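Local coordinates for farnesyl diphosphate phosphatase YisP (PDB 3WE9), which hydrolyses farnesyl diphosphate to farnesol and diphosphate, an activity needed for biofilm formation in Bacillus subtilis, at residues 114-119 and 178-183; 185-190 and 202-207. One frame throughout, in Å; residues are numbered along the deposited sequence.

Contact 1. Residues 114-119 and 178-183; sequences PYDDLD and PRQVMQ
Arg179 N donates to Tyr115 O over 2.9 Å, nearly straight at its hydrogen (169°) although the donor stands tilted from the plane of that carbonyl. One residue on in both segments, Gln180 N reaches Asp116 O at 2.8 Å and here lies in the carbonyl plane. Both donors belong to the first turn of helix 179-185, where no earlier helical carbonyl is available to them, so the 114-119 loop takes over the role of a preceding turn. The CA of Pro178, the N-cap residue, adds a CA-H...O contact to the same Tyr115 O at 3.5 Å, giving that oxygen a second, weaker partner.

Outside the backbone pairs, the Arg179 guanidinium is engaged by groups beyond the two segments: NE by a salt bridge to Glu189, NH1 by the carbonyls of Ile177 and Lys174. A bend at chi2 (48°) carries the otherwise extended chain past Tyr115 O, with CD 3.6 Å from that oxygen. Near the solvent side, the aliphatic CG of Gln180 passes 3.6 Å from Asp117 OD2. Apolar packing closes the other end. Leu118, its CG anti to the backbone N (chi1 174°), sets CD1 4.2 Å from Pro178 CG, and its CB meets Val181 CG2 at 4.0 Å.

The two hydrogen bonds assigned here are both main chain to main chain: two carbonyls of the loop that leads into helix 118-140 accept from the first amides of helix 179-185, and would probably be polarised by the positive end of that helix's dipole.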
loop_
_atom_site.group_PDB
_atom_site.type_symbol
_atom_site.label_atom_id
_atom_site.label_comp_id
_atom_site.label_asym_id
_atom_site.label_seq_id
_atom_site.Cartn_x
_atom_site.Cartn_y
_atom_site.Cartn_z
ATOM N N PRO A 114 -19.577 -5.976 -8.434
ATOM C CA PRO A 114 -18.963 -4.664 -8.635
ATOM C C PRO A 114 -19.302 -3.708 -7.493
ATOM O O PRO A 114 -20.357 -3.820 -6.870
ATOM C CB PRO A 114 -19.555 -4.201 -9.972
ATOM C CG PRO A 114 -19.921 -5.507 -10.671
ATOM C CD PRO A 114 -20.480 -6.319 -9.549
ATOM N N TYR A 115 -18.388 -2.788 -7.206
ATOM C CA TYR A 115 -18.614 -1.808 -6.158
ATOM C C TYR A 115 -19.583 -0.785 -6.718
ATOM O O TYR A 115 -19.528 -0.464 -7.905
ATOM C CB TYR A 115 -17.304 -1.125 -5.762
ATOM C CG TYR A 115 -16.389 -1.960 -4.889
ATOM C CD1 TYR A 115 -16.710 -3.279 -4.547
ATOM C CD2 TYR A 115 -15.193 -1.431 -4.413
ATOM C CE1 TYR A 115 -15.848 -4.043 -3.751
ATOM C CE2 TYR A 115 -14.333 -2.182 -3.626
ATOM C CZ TYR A 115 -14.660 -3.484 -3.300
ATOM O OH TYR A 115 -13.779 -4.229 -2.552
ATOM N N ASP A 116 -20.467 -0.269 -5.871
ATOM C CA ASP A 116 -21.456 0.696 -6.331
ATOM C C ASP A 116 -21.059 2.136 -6.044
ATOM O O ASP A 116 -20.957 2.952 -6.955
ATOM C CB ASP A 116 -22.812 0.397 -5.682
ATOM C CG ASP A 116 -23.937 1.208 -6.290
ATOM O OD1 ASP A 116 -24.168 1.075 -7.512
ATOM O OD2 ASP A 116 -24.587 1.983 -5.554
ATOM N N ASP A 117 -20.847 2.429 -4.766
ATOM C CA ASP A 117 -20.464 3.756 -4.288
ATOM C C ASP A 117 -18.952 3.908 -4.217
ATOM O O ASP A 117 -18.226 2.927 -4.090
ATOM C CB ASP A 117 -20.984 3.982 -2.860
ATOM C CG ASP A 117 -22.443 4.328 -2.805
ATOM O OD1 ASP A 117 -22.948 4.519 -1.680
ATOM O OD2 ASP A 117 -23.085 4.415 -3.872
ATOM N N LEU A 118 -18.489 5.149 -4.265
ATOM C CA LEU A 118 -17.069 5.411 -4.130
ATOM C C LEU A 118 -16.735 4.999 -2.688
ATOM O O LEU A 118 -15.675 4.439 -2.421
ATOM C CB LEU A 118 -16.787 6.902 -4.359
ATOM C CG LEU A 118 -15.369 7.423 -4.121
ATOM C CD1 LEU A 118 -14.354 6.523 -4.811
ATOM C CD2 LEU A 118 -15.267 8.858 -4.628
ATOM N N ASP A 119 -17.668 5.250 -1.768
ATOM C CA ASP A 119 -17.478 4.894 -0.361
ATOM C C ASP A 119 -17.120 3.426 -0.189
ATOM O O ASP A 119 -16.341 3.069 0.693
ATOM C CB ASP A 119 -18.739 5.196 0.459
ATOM C CG ASP A 119 -18.810 6.640 0.920
ATOM O OD1 ASP A 119 -17.834 7.387 0.705
ATOM O OD2 ASP A 119 -19.845 7.025 1.509
ATOM N N PRO A 178 -16.083 1.949 -8.948
ATOM C CA PRO A 178 -17.426 2.334 -8.500
ATOM C C PRO A 178 -18.391 2.634 -9.642
ATOM O O PRO A 178 -18.182 3.560 -10.424
ATOM C CB PRO A 178 -17.159 3.559 -7.631
ATOM C CG PRO A 178 -15.767 3.347 -7.147
ATOM C CD PRO A 178 -15.075 2.863 -8.388
ATOM N N ARG A 179 -19.458 1.845 -9.726
ATOM C CA ARG A 179 -20.449 2.026 -10.777
ATOM C C ARG A 179 -21.116 3.399 -10.737
ATOM O O ARG A 179 -21.521 3.926 -11.779
ATOM C CB ARG A 179 -21.497 0.907 -10.711
ATOM C CG ARG A 179 -21.173 -0.299 -11.604
ATOM C CD ARG A 179 -19.731 -0.794 -11.441
ATOM N NE ARG A 179 -19.453 -1.918 -12.332
ATOM C CZ ARG A 179 -18.290 -2.559 -12.404
ATOM N NH1 ARG A 179 -17.262 -2.197 -11.633
ATOM N NH2 ARG A 179 -18.157 -3.578 -13.246
ATOM N N GLN A 180 -21.240 3.982 -9.549
ATOM C CA GLN A 180 -21.849 5.307 -9.440
ATOM C C GLN A 180 -20.910 6.366 -10.009
ATOM O O GLN A 180 -21.359 7.379 -10.542
ATOM C CB GLN A 180 -22.185 5.645 -7.984
ATOM C CG GLN A 180 -23.413 4.927 -7.448
ATOM C CD GLN A 180 -24.627 5.144 -8.326
ATOM O OE1 GLN A 180 -25.075 6.278 -8.521
ATOM N NE2 GLN A 180 -25.164 4.059 -8.872
ATOM N N VAL A 181 -19.607 6.137 -9.891
ATOM C CA VAL A 181 -18.640 7.082 -10.436
ATOM C C VAL A 181 -18.649 6.920 -11.962
ATOM O O VAL A 181 -18.631 7.902 -12.700
ATOM C CB VAL A 181 -17.213 6.825 -9.879
ATOM C CG1 VAL A 181 -16.209 7.744 -10.571
ATOM C CG2 VAL A 181 -17.189 7.087 -8.372
ATOM N N MET A 182 -18.694 5.678 -12.431
ATOM C CA MET A 182 -18.747 5.431 -13.864
ATOM C C MET A 182 -19.960 6.143 -14.460
ATOM O O MET A 182 -19.859 6.808 -15.493
ATOM C CB MET A 182 -18.855 3.933 -14.150
ATOM C CG MET A 182 -17.561 3.157 -13.976
ATOM S SD MET A 182 -17.863 1.386 -13.877
ATOM C CE MET A 182 -18.526 1.023 -15.524
ATOM N N GLN A 183 -21.100 6.008 -13.789
ATOM C CA GLN A 183 -22.349 6.613 -14.251
ATOM C C GLN A 183 -22.276 8.130 -14.336
ATOM O O GLN A 183 -22.882 8.736 -15.214
ATOM C CB GLN A 183 -23.506 6.203 -13.331
ATOM C CG GLN A 183 -24.873 6.717 -13.790
ATOM C CD GLN A 183 -26.021 6.207 -12.925
ATOM O OE1 GLN A 183 -26.051 6.429 -11.714
ATOM N NE2 GLN A 183 -26.970 5.517 -13.551
#

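Contact 2. Residues 185-190 and 202-207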
loop_
_atom_site.group_PDB
_atom_site.type_symbol
_atom_site.label_atom_id
_atom_site.label_comp_id
_atom_site.label_asym_id
_atom_site.label_seq_id
_atom_site.Cartn_x
_atom_site.Cartn_y
_atom_site.Cartn_z
ATOM N N PHE A 185 -19.832 9.958 -15.223
ATOM C CA PHE A 185 -19.143 10.353 -16.441
ATOM C C PHE A 185 -19.555 9.632 -17.723
ATOM O O PHE A 185 -18.992 9.889 -18.783
ATOM C CB PHE A 185 -17.631 10.211 -16.209
ATOM C CG PHE A 185 -17.142 10.956 -14.994
ATOM C CD1 PHE A 185 -17.283 12.344 -14.911
ATOM C CD2 PHE A 185 -16.591 10.270 -13.914
ATOM C CE1 PHE A 185 -16.885 13.038 -13.760
ATOM C CE2 PHE A 185 -16.190 10.950 -12.758
ATOM C CZ PHE A 185 -16.338 12.340 -12.682
ATOM N N GLY A 186 -20.534 8.738 -17.627
ATOM C CA GLY A 186 -20.994 8.025 -18.806
ATOM C C GLY A 186 -20.117 6.875 -19.277
ATOM O O GLY A 186 -20.131 6.537 -20.462
ATOM N N TYR A 187 -19.349 6.276 -18.369
ATOM C CA TYR A 187 -18.500 5.145 -18.727
ATOM C C TYR A 187 -19.364 3.906 -18.539
ATOM O O TYR A 187 -19.839 3.628 -17.435
ATOM C CB TYR A 187 -17.263 5.078 -17.820
ATOM C CG TYR A 187 -16.218 4.093 -18.308
ATOM C CD1 TYR A 187 -15.662 4.215 -19.584
ATOM C CD2 TYR A 187 -15.791 3.037 -17.501
ATOM C CE1 TYR A 187 -14.708 3.306 -20.043
ATOM C CE2 TYR A 187 -14.837 2.123 -17.952
ATOM C CZ TYR A 187 -14.304 2.265 -19.229
ATOM O OH TYR A 187 -13.374 1.357 -19.690
ATOM N N THR A 188 -19.551 3.150 -19.614
ATOM C CA THR A 188 -20.416 1.971 -19.579
ATOM C C THR A 188 -19.795 0.645 -19.166
ATOM O O THR A 188 -18.589 0.457 -19.254
ATOM C CB THR A 188 -21.055 1.762 -20.957
ATOM O OG1 THR A 188 -20.028 1.417 -21.899
ATOM C CG2 THR A 188 -21.730 3.040 -21.421
ATOM N N GLU A 189 -20.647 -0.282 -18.719
ATOM C CA GLU A 189 -20.193 -1.617 -18.345
ATOM C C GLU A 189 -19.534 -2.232 -19.574
ATOM O O GLU A 189 -18.541 -2.945 -19.466
ATOM C CB GLU A 189 -21.376 -2.499 -17.921
ATOM C CG GLU A 189 -21.948 -2.209 -16.541
ATOM C CD GLU A 189 -21.072 -2.728 -15.420
ATOM O OE1 GLU A 189 -20.064 -3.409 -15.711
ATOM O OE2 GLU A 189 -21.394 -2.463 -14.239
ATOM N N ALA A 190 -20.098 -1.953 -20.747
ATOM C CA ALA A 190 -19.557 -2.479 -21.999
ATOM C C ALA A 190 -18.162 -1.913 -22.256
ATOM O O ALA A 190 -17.263 -2.644 -22.675
ATOM C CB ALA A 190 -20.485 -2.140 -23.165
ATOM N N THR A 202 -11.061 8.144 -18.345
ATOM C CA THR A 202 -10.042 8.957 -17.697
ATOM C C THR A 202 -10.662 9.861 -16.631
ATOM O O THR A 202 -10.040 10.122 -15.601
ATOM C CB THR A 202 -9.230 9.794 -18.725
ATOM O OG1 THR A 202 -10.112 10.623 -19.486
ATOM C CG2 THR A 202 -8.465 8.868 -19.667
ATOM N N MET A 203 -11.880 10.337 -16.874
ATOM C CA MET A 203 -12.566 11.166 -15.884
ATOM C C MET A 203 -12.884 10.330 -14.645
ATOM O O MET A 203 -12.767 10.806 -13.517
ATOM C CB MET A 203 -13.858 11.746 -16.464
ATOM C CG MET A 203 -13.606 12.866 -17.456
ATOM S SD MET A 203 -15.136 13.499 -18.140
ATOM C CE MET A 203 -15.575 14.726 -16.895
ATOM N N THR A 204 -13.284 9.080 -14.869
ATOM C CA THR A 204 -13.597 8.156 -13.787
ATOM C C THR A 204 -12.322 7.887 -12.989
ATOM O O THR A 204 -12.305 7.969 -11.759
ATOM C CB THR A 204 -14.130 6.816 -14.345
ATOM O OG1 THR A 204 -15.374 7.047 -15.024
ATOM C CG2 THR A 204 -14.339 5.796 -13.209
ATOM N N TRP A 205 -11.247 7.583 -13.707
ATOM C CA TRP A 205 -9.960 7.293 -13.090
ATOM C C TRP A 205 -9.436 8.494 -12.300
ATOM O O TRP A 205 -8.989 8.343 -11.170
ATOM C CB TRP A 205 -8.948 6.904 -14.174
ATOM C CG TRP A 205 -7.661 6.359 -13.657
ATOM C CD1 TRP A 205 -7.338 5.042 -13.481
ATOM C CD2 TRP A 205 -6.495 7.111 -13.289
ATOM N NE1 TRP A 205 -6.042 4.925 -13.033
ATOM C CE2 TRP A 205 -5.502 6.177 -12.904
ATOM C CE3 TRP A 205 -6.196 8.478 -13.247
ATOM C CZ2 TRP A 205 -4.222 6.573 -12.487
ATOM C CZ3 TRP A 205 -4.915 8.874 -12.830
ATOM C CH2 TRP A 205 -3.949 7.920 -12.455
ATOM N N GLU A 206 -9.488 9.679 -12.902
ATOM C CA GLU A 206 -9.002 10.886 -12.239
ATOM C C GLU A 206 -9.843 11.256 -11.013
ATOM O O GLU A 206 -9.330 11.802 -10.038
ATOM C CB GLU A 206 -8.959 12.057 -13.230
ATOM C CG GLU A 206 -7.876 11.934 -14.321
ATOM C CD GLU A 206 -6.451 11.969 -13.767
ATOM O OE1 GLU A 206 -6.275 12.319 -12.582
ATOM O OE2 GLU A 206 -5.498 11.655 -14.520
ATOM N N TYR A 207 -11.132 10.947 -11.061
ATOM C CA TYR A 207 -12.012 11.252 -9.936
ATOM C C TYR A 207 -11.560 10.454 -8.712
ATOM O O TYR A 207 -11.551 10.972 -7.593
ATOM C CB TYR A 207 -13.464 10.909 -10.283
ATOM C CG TYR A 207 -14.484 11.484 -9.318
ATOM C CD1 TYR A 207 -14.832 12.835 -9.366
ATOM C CD2 TYR A 207 -15.107 10.676 -8.369
ATOM C CE1 TYR A 207 -15.783 13.368 -8.491
ATOM C CE2 TYR A 207 -16.057 11.196 -7.487
ATOM C CZ TYR A 207 -16.392 12.542 -7.557
ATOM O OH TYR A 207 -17.346 13.054 -6.707
#
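Phe185 lays one face of its ring against Met203, whose CB sits 3.9 Å from the ring centroid and only 20° off the normal, a CH-pi contact; on the same side, Met203 O is 3.5 Å from Phe185 CE2. The methionine bends at chi3 (86°), which brings CE back to 3.5 Å from Phe185 CD1; its sulfur approaches obliquely, completing a Met-aromatic contact. At the ring's edge, CD2 lies 3.6 Å from Thr204 OG1. Farther along, the edge points at the face of Tyr207 in an offset edge-to-face pair, with centroids 5.6 Å apart and planes at 64°. An alanine at Phe185 is likely to open a gap between these three side chains, leaving the Met203 methyl and the Tyr207 face without their aromatic partner.

Gly186, at positive phi, is the C-prime residue of a Schellman motif that ends helix 179-185 and turns the chain. Tyr187 then comes back to the 202-207 helix, its CB 3.9 Å from Thr204 OG1; that hydroxyl is bonded to Ala200 O within its own helix, and Tyr187 OH to Thr196 O. Thr188 follows as N-cap of helix 189-194, its OG1 accepting from Asp191 N.

The ring of Phe185 therefore seats the end of helix 179-185 on helix 199-221, next to Val181, which touches both Thr204 and Tyr207, while Trp205 turns from the contact to pack on helix 228-250.

In the fold
From the N terminus, the chain passes through several helices before 114-119, which leads into helix 118-140. Contact 1 closes the long, mostly helical excursion through helices 118-140, 145-165 and 171-174, bringing 178-183 back beside its start. Contact 2 opens only afterwards and closes a much shorter loop, holding helix 189-194, so the two follow in series and neither nest nor cross. Their centres are 10 Å apart. Helix 179-185 joins them: Met182 O lies 3.0 Å from Tyr187 N, a probable hydrogen bond, and Met182 CE packs 3.8 Å from Thr188 O. Together they tie the start of helix 118-140 to helix 199-221 through two short helices at one end of the all-helical squalene/phytoene synthase fold.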